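Local coordinates for protein UDP-N-acetylglucosamine 2-epimerase (Listeria monocytogenes, PDB 3OT5) that probably catalyses the reversible epimerisation at C2 that interconverts UDP-N-acetylglucosamine and UDP-N-acetylmannosamine, at residues M43-L48 / E76-K81; A201-K206 / G378-R383. All blocks are in the same frame, centred on the assembly; numbering follows the deposited sequence.

Interaction 1 of 2, residues M43-L48 / E76-K81; sequences MAPLVL and EIFDIK
The ring of F78 lies with one face against the methyl of A44, whose CB sits 3.3 Å from the ring centroid of F78 and 14° off the ring normal, a CH-pi contact placed almost centrally over the six carbons. At the ring edge comes L48: its CD1 approaches CD1 of F78 to 3.5 Å, and the two side chains meet at about a right angle. The other branch of the leucine, L48 CD2, comes within 3.2 Å of F78 O. With CG anti to its own carbonyl carbon (chi1 -70°), the phenylalanine is directed at helix 37-51. The extended chain of I80 ends in CD1, which reaches two residues one turn of that helix apart, touching A44 CB at 3.7 Å and V47 CB at 3.8 Å, so the alanine methyl has the ring on one flank and the isoleucine tip on another. No hydrogen bond crosses this largely apolar interface. T207 of helix 200-208 also touches F78 and L48. Between F78 and I80 the chain leaves helical geometry at D79, the C-prime residue, with positive phi, of a Schellman motif. This terminus of helix 72-77 packs on helix 37-51, and V47 and I80 both touch V61 in the seven-stranded parallel sheet of the Rossmann-like N-terminal domain.

Interaction 2 of 2, residues A201-K206 / G378-R383; sequences AIDALK and GFAANR
D203 lies against the backbone running from G378 to A381, at the start of helix 380-392. Its OD1 accepts the amide of A381 in a short, nearly straight bond (A381 N to D203 OD1 2.7 Å, 169° at the hydrogen), met on the syn side but 28° out of the carboxylate plane. The other oxygen, OD2, takes the A380 amide less directly, and its exact place is less certain. K206, one helical turn further on, brings its ammonium to the G378 carbonyl, with K206 NZ to G378 O 3.0 Å and an angle of 163° at the oxygen. Its chain bends at chi3 to arrive there, and NZ also lies 3.7 Å from CE1 of F379. On the flank, I202 CG2 packs 3.6 Å from G378 N, where the backbone has positive phi. D377 binds the F379 amide and pairs with R383. A carboxylate from outside the helix thus receives first-turn N-H groups just after F379 at the N-cap position, and the helix end would probably stabilise its negative charge. The C-terminal helix is in this way joined to helix 200-208 of the N-terminal domain, consistent with the two-Rossmann, GT-B-like fold of this epimerase family.

How the interactions relate
Helix 200-208 and helix 37-51 bring the two contacts together, their centres about 12 Å apart and on the same side of the chain's centre. P45 and L46 link them. P45 CB lies 3.6 Å from CB of D203, and P45 CG 3.6 Å from N of A204, so the helix that receives F78 in interaction 1 also backs the aspartate of interaction 2. P45 O to A381 CB and L46 CD1 to A381 O are both 3.7 Å. Apolar packing on helix 37-51 thus adjoins polar bonding at the start of helix 380-392. Triethylene glycol, probably from the crystallisation liquor, lies about 4 Å from the K206 side chain of interaction 2; it may mark a pocket but does not establish a substrate site.

Interaction 1 of 2, residues M43-L48 / E76-K81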
loop_
_atom_site.group_PDB
_atom_site.type_symbol
_atom_site.label_atom_id
_atom_site.label_comp_id
_atom_site.label_asym_id
_atom_site.label_seq_id
_atom_site.Cartn_x
_atom_site.Cartn_y
_atom_site.Cartn_z
ATOM N N MET A 43 4.065 7.539 2.552
ATOM C CA MET A 43 4.863 8.439 3.401
ATOM C C MET A 43 4.170 9.778 3.643
ATOM O O MET A 43 4.379 10.392 4.693
ATOM C CB MET A 43 6.267 8.682 2.819
ATOM C CG MET A 43 7.161 7.447 2.828
ATOM S SD MET A 43 7.660 6.885 4.468
ATOM C CE MET A 43 8.979 8.027 4.842
ATOM N N ALA A 44 3.351 10.220 2.690
ATOM C CA ALA A 44 2.617 11.493 2.826
ATOM C C ALA A 44 1.889 11.639 4.174
ATOM O O ALA A 44 2.057 12.650 4.844
ATOM C CB ALA A 44 1.631 11.674 1.677
ATOM N N PRO A 45 1.097 10.620 4.586
ATOM C CA PRO A 45 0.371 10.706 5.849
ATOM C C PRO A 45 1.288 10.963 7.035
ATOM O O PRO A 45 0.928 11.680 7.965
ATOM C CB PRO A 45 -0.276 9.318 5.982
ATOM C CG PRO A 45 -0.306 8.778 4.664
ATOM C CD PRO A 45 0.914 9.306 3.967
ATOM N N LEU A 46 2.461 10.353 6.994
ATOM C CA LEU A 46 3.452 10.503 8.037
ATOM C C LEU A 46 3.957 11.948 8.002
ATOM O O LEU A 46 4.103 12.601 9.049
ATOM C CB LEU A 46 4.574 9.493 7.805
ATOM C CG LEU A 46 5.592 9.185 8.898
ATOM C CD1 LEU A 46 4.893 8.793 10.198
ATOM C CD2 LEU A 46 6.509 8.057 8.409
ATOM N N VAL A 47 4.192 12.467 6.803
ATOM C CA VAL A 47 4.640 13.846 6.671
ATOM C C VAL A 47 3.547 14.772 7.227
ATOM O O VAL A 47 3.853 15.708 7.975
ATOM C CB VAL A 47 4.996 14.212 5.225
ATOM C CG1 VAL A 47 5.309 15.700 5.111
ATOM C CG2 VAL A 47 6.172 13.367 4.754
ATOM N N LEU A 48 2.288 14.511 6.871
ATOM C CA LEU A 48 1.174 15.304 7.403
ATOM C C LEU A 48 1.186 15.300 8.921
ATOM O O LEU A 48 1.068 16.356 9.536
ATOM C CB LEU A 48 -0.195 14.795 6.940
ATOM C CG LEU A 48 -0.634 15.024 5.504
ATOM C CD1 LEU A 48 -2.084 14.550 5.332
ATOM C CD2 LEU A 48 -0.505 16.493 5.155
ATOM N N GLU A 76 0.436 17.187 -4.136
ATOM C CA GLU A 76 -0.555 18.246 -4.207
ATOM C C GLU A 76 -1.790 17.858 -3.380
ATOM O O GLU A 76 -2.379 18.698 -2.705
ATOM C CB GLU A 76 -0.934 18.522 -5.661
ATOM C CG GLU A 76 -1.835 19.730 -5.847
ATOM C CD GLU A 76 -2.132 20.011 -7.301
ATOM O OE1 GLU A 76 -1.804 19.154 -8.151
ATOM O OE2 GLU A 76 -2.693 21.086 -7.594
ATOM N N ILE A 77 -2.168 16.584 -3.422
ATOM C CA ILE A 77 -3.315 16.096 -2.650
ATOM C C ILE A 77 -3.081 16.264 -1.147
ATOM O O ILE A 77 -3.961 16.721 -0.419
ATOM C CB ILE A 77 -3.610 14.628 -2.959
ATOM C CG1 ILE A 77 -4.001 14.488 -4.426
ATOM C CG2 ILE A 77 -4.739 14.112 -2.086
ATOM C CD1 ILE A 77 -5.412 14.866 -4.706
ATOM N N PHE A 78 -1.883 15.903 -0.701
ATOM C CA PHE A 78 -1.504 16.014 0.709
ATOM C C PHE A 78 -0.955 17.407 1.048
ATOM O O PHE A 78 -0.594 17.672 2.196
ATOM C CB PHE A 78 -0.473 14.930 1.063
ATOM C CG PHE A 78 -1.039 13.535 1.091
ATOM C CD1 PHE A 78 -1.363 12.931 2.299
ATOM C CD2 PHE A 78 -1.263 12.830 -0.084
ATOM C CE1 PHE A 78 -1.892 11.648 2.336
ATOM C CE2 PHE A 78 -1.790 11.545 -0.054
ATOM C CZ PHE A 78 -2.108 10.955 1.157
ATOM N N ASP A 79 -0.909 18.294 0.052
ATOM C CA ASP A 79 -0.394 19.650 0.228
ATOM C C ASP A 79 0.982 19.577 0.889
ATOM O O ASP A 79 1.197 20.083 1.988
ATOM C CB ASP A 79 -1.364 20.495 1.056
ATOM C CG ASP A 79 -1.001 21.964 1.060
ATOM O OD1 ASP A 79 0.050 22.322 0.491
ATOM O OD2 ASP A 79 -1.778 22.765 1.624
ATOM N N ILE A 80 1.899 18.912 0.200
ATOM C CA ILE A 80 3.257 18.710 0.670
ATOM C C ILE A 80 4.245 19.344 -0.276
ATOM O O ILE A 80 4.383 18.923 -1.420
ATOM C CB ILE A 80 3.597 17.208 0.762
ATOM C CG1 ILE A 80 2.825 16.555 1.906
ATOM C CG2 ILE A 80 5.081 17.008 0.999
ATOM C CD1 ILE A 80 3.107 15.068 2.070
ATOM N N LYS A 81 4.928 20.368 0.205
ATOM C CA LYS A 81 5.923 21.039 -0.587
ATOM C C LYS A 81 7.200 20.259 -0.327
ATOM O O LYS A 81 7.638 20.188 0.814
ATOM C CB LYS A 81 6.101 22.479 -0.106
ATOM C CG LYS A 81 4.813 23.297 0.030
ATOM C CD LYS A 81 4.091 23.515 -1.287
ATOM C CE LYS A 81 2.868 24.410 -1.074
ATOM N NZ LYS A 81 2.127 24.715 -2.332
#

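Interaction 2 of 2, residues A201-K206 / G378-R383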
loop_
_atom_site.group_PDB
_atom_site.type_symbol
_atom_site.label_atom_id
_atom_site.label_comp_id
_atom_site.label_asym_id
_atom_site.label_seq_id
_atom_site.Cartn_x
_atom_site.Cartn_y
_atom_site.Cartn_z
ATOM N N ALA A 201 -0.519 3.220 4.491
ATOM C CA ALA A 201 -1.353 3.248 3.284
ATOM C C ALA A 201 -2.814 3.442 3.653
ATOM O O ALA A 201 -3.567 4.080 2.924
ATOM C CB ALA A 201 -1.179 1.963 2.473
ATOM N N ILE A 202 -3.207 2.898 4.796
ATOM C CA ILE A 202 -4.569 3.032 5.267
ATOM C C ILE A 202 -4.768 4.482 5.723
ATOM O O ILE A 202 -5.809 5.070 5.433
ATOM C CB ILE A 202 -4.866 2.001 6.361
ATOM C CG1 ILE A 202 -4.662 0.586 5.784
ATOM C CG2 ILE A 202 -6.272 2.179 6.891
ATOM C CD1 ILE A 202 -4.706 -0.536 6.803
ATOM N N ASP A 203 -3.765 5.078 6.393
ATOM C CA ASP A 203 -3.871 6.486 6.818
ATOM C C ASP A 203 -4.103 7.353 5.575
ATOM O O ASP A 203 -4.848 8.334 5.608
ATOM C CB ASP A 203 -2.603 7.034 7.519
ATOM C CG ASP A 203 -2.202 6.260 8.771
ATOM O OD1 ASP A 203 -1.597 6.895 9.668
ATOM O OD2 ASP A 203 -2.472 5.044 8.884
ATOM N N ALA A 204 -3.439 6.998 4.485
ATOM C CA ALA A 204 -3.558 7.748 3.229
ATOM C C ALA A 204 -5.008 7.896 2.744
ATOM O O ALA A 204 -5.367 8.908 2.173
ATOM C CB ALA A 204 -2.727 7.095 2.152
ATOM N N LEU A 205 -5.826 6.884 2.979
ATOM C CA LEU A 205 -7.229 6.903 2.554
ATOM C C LEU A 205 -7.998 8.097 3.138
ATOM O O LEU A 205 -8.945 8.601 2.521
ATOM C CB LEU A 205 -7.920 5.590 2.948
ATOM C CG LEU A 205 -7.331 4.290 2.355
ATOM C CD1 LEU A 205 -7.973 3.027 2.980
ATOM C CD2 LEU A 205 -7.462 4.259 0.838
ATOM N N LYS A 206 -7.594 8.571 4.315
ATOM C CA LYS A 206 -8.290 9.701 4.917
ATOM C C LYS A 206 -8.135 10.933 4.027
ATOM O O LYS A 206 -8.992 11.801 4.015
ATOM C CB LYS A 206 -7.780 9.976 6.340
ATOM C CG LYS A 206 -8.003 8.818 7.329
ATOM C CD LYS A 206 -7.494 9.140 8.738
ATOM C CE LYS A 206 -5.979 9.376 8.763
ATOM N NZ LYS A 206 -5.466 9.604 10.138
ATOM N N GLY A 378 -5.628 3.196 10.302
ATOM C CA GLY A 378 -5.499 4.528 9.705
ATOM C C GLY A 378 -4.765 5.528 10.585
ATOM O O GLY A 378 -4.757 6.734 10.310
ATOM N N PHE A 379 -4.132 5.033 11.642
ATOM C CA PHE A 379 -3.403 5.905 12.539
ATOM C C PHE A 379 -1.988 5.426 12.748
ATOM O O PHE A 379 -1.392 5.676 13.782
ATOM C CB PHE A 379 -4.148 6.067 13.874
ATOM C CG PHE A 379 -5.478 6.734 13.733
ATOM C CD1 PHE A 379 -5.569 8.115 13.669
ATOM C CD2 PHE A 379 -6.641 5.988 13.667
ATOM C CE1 PHE A 379 -6.798 8.739 13.530
ATOM C CE2 PHE A 379 -7.871 6.603 13.538
ATOM C CZ PHE A 379 -7.951 7.980 13.467
ATOM N N ALA A 380 -1.438 4.758 11.744
ATOM C CA ALA A 380 -0.067 4.276 11.823
ATOM C C ALA A 380 0.890 5.459 11.962
ATOM O O ALA A 380 1.865 5.379 12.695
ATOM C CB ALA A 380 0.275 3.450 10.599
ATOM N N ALA A 381 0.588 6.559 11.281
ATOM C CA ALA A 381 1.425 7.756 11.323
ATOM C C ALA A 381 1.573 8.299 12.745
ATOM O O ALA A 381 2.667 8.645 13.176
ATOM C CB ALA A 381 0.857 8.839 10.394
ATOM N N ASN A 382 0.461 8.352 13.470
ATOM C CA ASN A 382 0.449 8.859 14.834
ATOM C C ASN A 382 1.299 7.991 15.736
ATOM O O ASN A 382 2.060 8.503 16.555
ATOM C CB ASN A 382 -0.987 8.949 15.332
ATOM C CG ASN A 382 -1.818 9.871 14.486
ATOM O OD1 ASN A 382 -2.756 9.435 13.828
ATOM N ND2 ASN A 382 -1.412 11.137 14.409
ATOM N N ARG A 383 1.178 6.677 15.584
ATOM C CA ARG A 383 1.993 5.749 16.366
ATOM C C ARG A 383 3.466 5.915 15.982
ATOM O O ARG A 383 4.337 5.890 16.832
ATOM C CB ARG A 383 1.543 4.302 16.159
ATOM C CG ARG A 383 0.102 4.017 16.658
ATOM C CD ARG A 383 -0.250 2.542 16.570
ATOM N NE ARG A 383 -1.640 2.312 16.961
ATOM C CZ ARG A 383 -2.677 2.346 16.126
ATOM N NH1 ARG A 383 -2.504 2.580 14.837
ATOM N NH2 ARG A 383 -3.889 2.133 16.580
HETATM O O HOH W 1 -2.894 2.587 9.332
#